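Local coordinates for protein SAM-dependent methyltransferase (Geobacter sulfurreducens, PDB 5BP7) that binds S-adenosyl-L-homocysteine and is probably a methyltransferase that uses S-adenosylmethionine as methyl donor, at residues Arg28-Thr31 with Ile32-Ala36; Cys179-Ser183 with Thr184-Leu188. One frame throughout, in Å; residues are numbered along the deposited sequence.

Contact 1: residues Arg28-Thr31 with Ile32-Ala36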
ATOM      1  N   ARG A  28      17.501  -1.811  -1.669  1.00 51.85           N
ATOM      2  CA  ARG A  28      17.626  -3.246  -1.343  1.00 51.74           C
ATOM      3  C   ARG A  28      17.045  -3.667  -0.010  1.00 50.71           C
ATOM      4  O   ARG A  28      16.537  -4.776   0.112  1.00 49.67           O
ATOM      5  CB  ARG A  28      19.085  -3.691  -1.342  1.00 52.99           C
ATOM      6  CG  ARG A  28      19.609  -4.028  -2.708  1.00 54.60           C
ATOM      7  CD  ARG A  28      21.009  -4.599  -2.576  1.00 55.86           C
ATOM      8  NE  ARG A  28      20.974  -5.963  -2.056  1.00 55.17           N
ATOM      9  CZ  ARG A  28      21.921  -6.541  -1.322  1.00 55.48           C
ATOM     10  NH1 ARG A  28      23.013  -5.885  -0.936  1.00 55.73           N
ATOM     11  NH2 ARG A  28      21.747  -7.797  -0.936  1.00 55.93           N
ATOM     12  N   ILE A  29      17.151  -2.794   0.986  1.00 51.14           N
ATOM     13  CA  ILE A  29      16.594  -3.075   2.308  1.00 51.00           C
ATOM     14  C   ILE A  29      15.096  -3.444   2.245  1.00 50.00           C
ATOM     15  O   ILE A  29      14.676  -4.383   2.915  1.00 48.57           O
ATOM     16  CB  ILE A  29      16.864  -1.918   3.309  1.00 52.07           C
ATOM     17  CG1 ILE A  29      16.554  -2.360   4.738  1.00 52.37           C
ATOM     18  CG2 ILE A  29      16.067  -0.650   2.979  1.00 52.44           C
ATOM     19  CD1 ILE A  29      17.580  -3.309   5.315  1.00 53.11           C
ATOM     20  N   PHE A  30      14.312  -2.719   1.438  1.00 49.63           N
ATOM     21  CA  PHE A  30      12.881  -3.001   1.283  1.00 49.57           C
ATOM     22  C   PHE A  30      12.661  -4.375   0.675  1.00 47.02           C
ATOM     23  O   PHE A  30      11.802  -5.136   1.101  1.00 44.88           O
ATOM     24  CB  PHE A  30      12.197  -1.936   0.413  1.00 52.51           C
ATOM     25  CG  PHE A  30      12.024  -0.619   1.101  1.00 57.33           C
ATOM     26  CD1 PHE A  30      11.069  -0.471   2.111  1.00 59.73           C
ATOM     27  CD2 PHE A  30      12.812   0.487   0.761  1.00 61.72           C
ATOM     28  CE1 PHE A  30      10.907   0.755   2.764  1.00 62.04           C
ATOM     29  CE2 PHE A  30      12.659   1.715   1.418  1.00 63.41           C
ATOM     30  CZ  PHE A  30      11.704   1.848   2.413  1.00 63.47           C
ATOM     31  N   THR A  31      13.438  -4.662  -0.359  1.00 46.85           N
ATOM     32  CA  THR A  31      13.419  -5.960  -1.045  1.00 46.31           C
ATOM     33  C   THR A  31      13.729  -7.099  -0.067  1.00 44.72           C
ATOM     34  O   THR A  31      13.023  -8.102  -0.032  1.00 44.47           O
ATOM     35  CB  THR A  31      14.415  -5.950  -2.230  1.00 47.73           C
ATOM     36  OG1 THR A  31      14.110  -4.838  -3.077  1.00 49.36           O
ATOM     37  CG2 THR A  31      14.292  -7.185  -3.064  1.00 48.99           C
ATOM     38  N   ILE A  32      14.778  -6.913   0.723  1.00 43.62           N
ATOM     39  CA  ILE A  32      15.233  -7.912   1.694  1.00 43.11           C
ATOM     40  C   ILE A  32      14.183  -8.174   2.787  1.00 41.73           C
ATOM     41  O   ILE A  32      13.880  -9.320   3.086  1.00 42.22           O
ATOM     42  CB  ILE A  32      16.561  -7.468   2.345  1.00 43.68           C
ATOM     43  CG1 ILE A  32      17.706  -7.593   1.341  1.00 44.80           C
ATOM     44  CG2 ILE A  32      16.875  -8.278   3.594  1.00 44.18           C
ATOM     45  CD1 ILE A  32      18.884  -6.694   1.667  1.00 45.65           C
ATOM     46  N   THR A  33      13.635  -7.110   3.371  1.00 39.79           N
ATOM     47  CA  THR A  33      12.703  -7.258   4.471  1.00 38.94           C
ATOM     48  C   THR A  33      11.298  -7.703   4.052  1.00 37.94           C
ATOM     49  O   THR A  33      10.623  -8.374   4.819  1.00 37.53           O
ATOM     50  CB  THR A  33      12.562  -5.959   5.269  1.00 38.94           C
ATOM     51  OG1 THR A  33      12.040  -4.934   4.420  1.00 38.29           O
ATOM     52  CG2 THR A  33      13.912  -5.548   5.852  1.00 39.79           C
ATOM     53  N   GLU A  34      10.872  -7.341   2.839  1.00 37.76           N
ATOM     54  CA  GLU A  34       9.511  -7.627   2.383  1.00 37.79           C
ATOM     55  C   GLU A  34       9.374  -8.669   1.261  1.00 37.84           C
ATOM     56  O   GLU A  34       8.286  -8.813   0.692  1.00 37.81           O
ATOM     57  CB  GLU A  34       8.787  -6.325   2.021  1.00 37.87           C
ATOM     58  CG  GLU A  34       8.677  -5.376   3.206  1.00 38.30           C
ATOM     59  CD  GLU A  34       7.819  -4.156   2.929  1.00 38.70           C
ATOM     60  OE1 GLU A  34       8.045  -3.105   3.573  1.00 39.22           O
ATOM     61  OE2 GLU A  34       6.919  -4.253   2.074  1.00 38.32           O
ATOM     62  N   SER A  35      10.424  -9.453   1.007  1.00 38.51           N
ATOM     63  CA  SER A  35      10.386 -10.482  -0.047  1.00 38.81           C
ATOM     64  C   SER A  35       9.348 -11.583   0.166  1.00 38.54           C
ATOM     65  O   SER A  35       8.882 -12.169  -0.798  1.00 38.95           O
ATOM     66  CB  SER A  35      11.756 -11.140  -0.245  1.00 39.83           C
ATOM     67  OG  SER A  35      12.125 -11.842   0.915  1.00 40.22           O
ATOM     68  N   ALA A  36       8.964 -11.838   1.407  1.00 38.31           N
ATOM     69  CA  ALA A  36       7.930 -12.834   1.708  1.00 38.97           C
ATOM     70  C   ALA A  36       6.525 -12.222   1.948  1.00 38.04           C
ATOM     71  O   ALA A  36       5.620 -12.933   2.354  1.00 39.01           O
ATOM     72  CB  ALA A  36       8.359 -13.687   2.893  1.00 39.56           C
TER
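Arg28 and Ile32 meet through both backbone and side chain on the short helix 28-34. The backbone N of Ile32 gives its hydrogen to Arg28 O at 2.8 Å, a nearly straight bond (161°), and the ethyl branch of the isoleucine runs back over the same carbonyl, with Ile32 CD1 3.4 Å from Arg28 O. That methyl also lies over one face of the guanidinium, 4.0 Å from Arg28 NH2. The arginine chain is bent, and Arg28 NH2 forms a salt bridge with Asp236.

Next in line, Ile29 O accepts Thr33 N at 3.0 Å, while the threonine methyl CG2 packs against the same oxygen. Thr33 OG1 (chi1 62°) lies close to two carbonyls, 3.1 Å from Ile29 O and 3.3 Å from Phe30 O, so its one proton has two possible acceptors. These i to i+4 backbone bonds are those of an alpha-helix, here an N-terminal one packed against helix 212-232 through Ile32 on Trp229 and Thr33 on Met226.

Phe30 O takes the hydrogen of Glu34 N in a more bent bond (145°), and Glu34 OE1 comes to the ring edge, 4.3 Å from Phe30 CD1. The buried carboxylate is gripped by His40, a residue of the S-adenosyl-L-homocysteine site, through OE2 and by Tyr218 through OE1, while the side chains of Thr31 and Ser35 both reach helix 92-104 at Leu93.

Contact 2: residues Cys179-Ser183 with Thr184-Leu188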
ATOM      1  N   CYS A 179       7.791   6.791  14.846  1.00 59.20           N
ATOM      2  CA  CYS A 179       6.775   6.254  13.899  1.00 57.86           C
ATOM      3  C   CYS A 179       7.215   6.282  12.423  1.00 59.81           C
ATOM      4  O   CYS A 179       6.433   5.924  11.535  1.00 59.68           O
ATOM      5  CB  CYS A 179       5.441   7.009  14.028  1.00 56.04           C
ATOM      6  SG  CYS A 179       4.592   6.766  15.593  1.00 53.98           S
ATOM      7  N   LEU A 180       8.456   6.710  12.176  1.00 61.67           N
ATOM      8  CA  LEU A 180       9.038   6.866  10.832  1.00 62.06           C
ATOM      9  C   LEU A 180       8.391   7.994   9.998  1.00 61.70           C
ATOM     10  O   LEU A 180       8.519   7.998   8.768  1.00 61.09           O
ATOM     11  CB  LEU A 180       9.060   5.528  10.068  1.00 61.74           C
ATOM     12  CG  LEU A 180       9.549   4.296  10.845  1.00 62.69           C
ATOM     13  CD1 LEU A 180       9.443   3.064   9.955  1.00 62.19           C
ATOM     14  CD2 LEU A 180      10.977   4.471  11.372  1.00 64.47           C
ATOM     15  N   ALA A 181       7.706   8.938  10.662  1.00 61.65           N
ATOM     16  CA  ALA A 181       7.300  10.205  10.031  1.00 62.33           C
ATOM     17  C   ALA A 181       8.434  11.224  10.159  1.00 63.35           C
ATOM     18  O   ALA A 181       9.216  11.194  11.109  1.00 63.23           O
ATOM     19  CB  ALA A 181       6.035  10.758  10.661  1.00 61.59           C
ATOM     20  N   ASN A 182       8.522  12.120   9.186  1.00 63.52           N
ATOM     21  CA  ASN A 182       9.463  13.246   9.263  1.00 65.14           C
ATOM     22  C   ASN A 182       9.073  14.213  10.365  1.00 63.07           C
ATOM     23  O   ASN A 182       9.921  14.702  11.110  1.00 63.93           O
ATOM     24  CB  ASN A 182       9.521  13.993   7.917  1.00 67.99           C
ATOM     25  CG  ASN A 182      10.519  13.365   6.947  1.00 71.49           C
ATOM     26  OD1 ASN A 182      11.627  12.994   7.341  1.00 76.23           O
ATOM     27  ND2 ASN A 182      10.139  13.244   5.674  1.00 73.85           N
ATOM     28  N   SER A 183       7.771  14.463  10.455  1.00 60.59           N
ATOM     29  CA  SER A 183       7.210  15.466  11.351  1.00 60.81           C
ATOM     30  C   SER A 183       5.783  15.091  11.776  1.00 57.28           C
ATOM     31  O   SER A 183       5.132  14.243  11.144  1.00 55.45           O
ATOM     32  CB  SER A 183       7.258  16.837  10.657  1.00 62.79           C
ATOM     33  OG  SER A 183       6.324  17.748  11.202  1.00 65.40           O
ATOM     34  N   THR A 184       5.306  15.706  12.860  1.00 55.52           N
ATOM     35  CA  THR A 184       3.929  15.487  13.351  1.00 53.66           C
ATOM     36  C   THR A 184       2.875  15.915  12.318  1.00 52.89           C
ATOM     37  O   THR A 184       1.793  15.334  12.274  1.00 51.06           O
ATOM     38  CB  THR A 184       3.645  16.168  14.723  1.00 54.63           C
ATOM     39  OG1 THR A 184       3.890  17.583  14.643  1.00 56.60           O
ATOM     40  CG2 THR A 184       4.531  15.565  15.818  1.00 55.33           C
ATOM     41  N   SER A 185       3.204  16.898  11.474  1.00 52.93           N
ATOM     42  CA  SER A 185       2.277  17.376  10.448  1.00 52.63           C
ATOM     43  C   SER A 185       2.146  16.463   9.213  1.00 50.15           C
ATOM     44  O   SER A 185       1.287  16.721   8.386  1.00 49.92           O
ATOM     45  CB  SER A 185       2.643  18.802  10.015  1.00 54.59           C
ATOM     46  OG  SER A 185       3.904  18.814   9.370  1.00 56.60           O
ATOM     47  N   ASP A 186       2.979  15.423   9.094  1.00 48.77           N
ATOM     48  CA  ASP A 186       2.900  14.470   7.974  1.00 47.09           C
ATOM     49  C   ASP A 186       1.530  13.805   7.865  1.00 43.81           C
ATOM     50  O   ASP A 186       1.063  13.541   6.760  1.00 41.08           O
ATOM     51  CB  ASP A 186       3.946  13.347   8.100  1.00 48.47           C
ATOM     52  CG  ASP A 186       5.370  13.796   7.805  1.00 51.54           C
ATOM     53  OD1 ASP A 186       5.643  15.022   7.773  1.00 55.02           O
ATOM     54  OD2 ASP A 186       6.244  12.902   7.648  1.00 52.96           O
ATOM     55  N   PHE A 187       0.916  13.511   9.008  1.00 41.49           N
ATOM     56  CA  PHE A 187      -0.357  12.809   9.044  1.00 39.80           C
ATOM     57  C   PHE A 187      -1.382  13.583   9.834  1.00 40.21           C
ATOM     58  O   PHE A 187      -1.061  14.520  10.525  1.00 40.30           O
ATOM     59  CB  PHE A 187      -0.183  11.415   9.644  1.00 38.58           C
ATOM     60  CG  PHE A 187       0.906  10.616   8.974  1.00 38.58           C
ATOM     61  CD1 PHE A 187       0.899  10.441   7.572  1.00 37.73           C
ATOM     62  CD2 PHE A 187       1.939  10.049   9.708  1.00 38.50           C
ATOM     63  CE1 PHE A 187       1.909   9.743   6.929  1.00 37.44           C
ATOM     64  CE2 PHE A 187       2.942   9.335   9.063  1.00 38.36           C
ATOM     65  CZ  PHE A 187       2.936   9.187   7.682  1.00 37.90           C
ATOM     66  N   LEU A 188      -2.632  13.201   9.661  1.00 39.63           N
ATOM     67  CA  LEU A 188      -3.755  13.848  10.321  1.00 40.60           C
ATOM     68  C   LEU A 188      -4.448  12.842  11.208  1.00 40.36           C
ATOM     69  O   LEU A 188      -4.266  11.646  11.063  1.00 38.36           O
ATOM     70  CB  LEU A 188      -4.741  14.339   9.277  1.00 40.91           C
ATOM     71  CG  LEU A 188      -4.212  15.399   8.293  1.00 41.73           C
ATOM     72  CD1 LEU A 188      -5.174  15.579   7.141  1.00 41.23           C
ATOM     73  CD2 LEU A 188      -3.963  16.728   8.984  1.00 43.37           C
TER
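The connection between helix 173-178 and helix 190-199 leaves the first helix through a Schellman motif, with Leu180 at positive phi, and then folds back on itself where Asn182 and Ser183 meet Asp186. Asn182 N donates to Asp186 OD2 at 2.9 Å, reaching the oxygen from above the carboxylate plane, 42° out of it, in a bent bond. In return Asp186 N donates to Ser183 O at 3.2 Å; this bond is straight at the hydrogen (160°), yet the donor stands well above the carbonyl plane. One aspartate therefore ties the turn through both its backbone and its side chain.

The two serines add a hydrogen bond of 3.2 Å between Ser183 OG and Ser185 OG, in which either may donate. With chi1 at 158° in Ser183, the hydroxyl points away from its own N and forward to Ser185.

A small apolar contact accompanies these bonds: Ala181 CB touches Phe187 CE2 at 3.8 Å, approaching the ring obliquely. Asp186 CB covers one face of that ring, 4.0 Å above its centre. Phe187 also meets Trp166 of strand 157-166 edge to face. With Thr184 and Ser185 at its corners, the arrangement is a type I beta-turn, Ser183 to Asp186, in which the carboxylate of the last residue reaches back to the backbone just before the turn.

Contact 1 comes first along the chain, on helix 28-34 ahead of the first sheet strand, and contact 2 follows much later, between helices 173-178 and 190-199. Their centres are 23 Å apart and their nearest atoms about 8 Å, with no touch between them. Helix 239-260 meets contact 1 through Ile29, and the start of 179-188 also touches it, through Cys179 and Leu180. The sheet has the strand order 3-2-1-4-5-7-6, with 261-270 antiparallel between 157-166 and 202-209, the hallmark of the Rossmann-like class I methyltransferases. The side chain of Glu34 in contact 1 lies about 5 Å from the bound S-adenosyl-L-homocysteine, whereas the side chain of Phe187 in contact 2 stays about 13 Å from it.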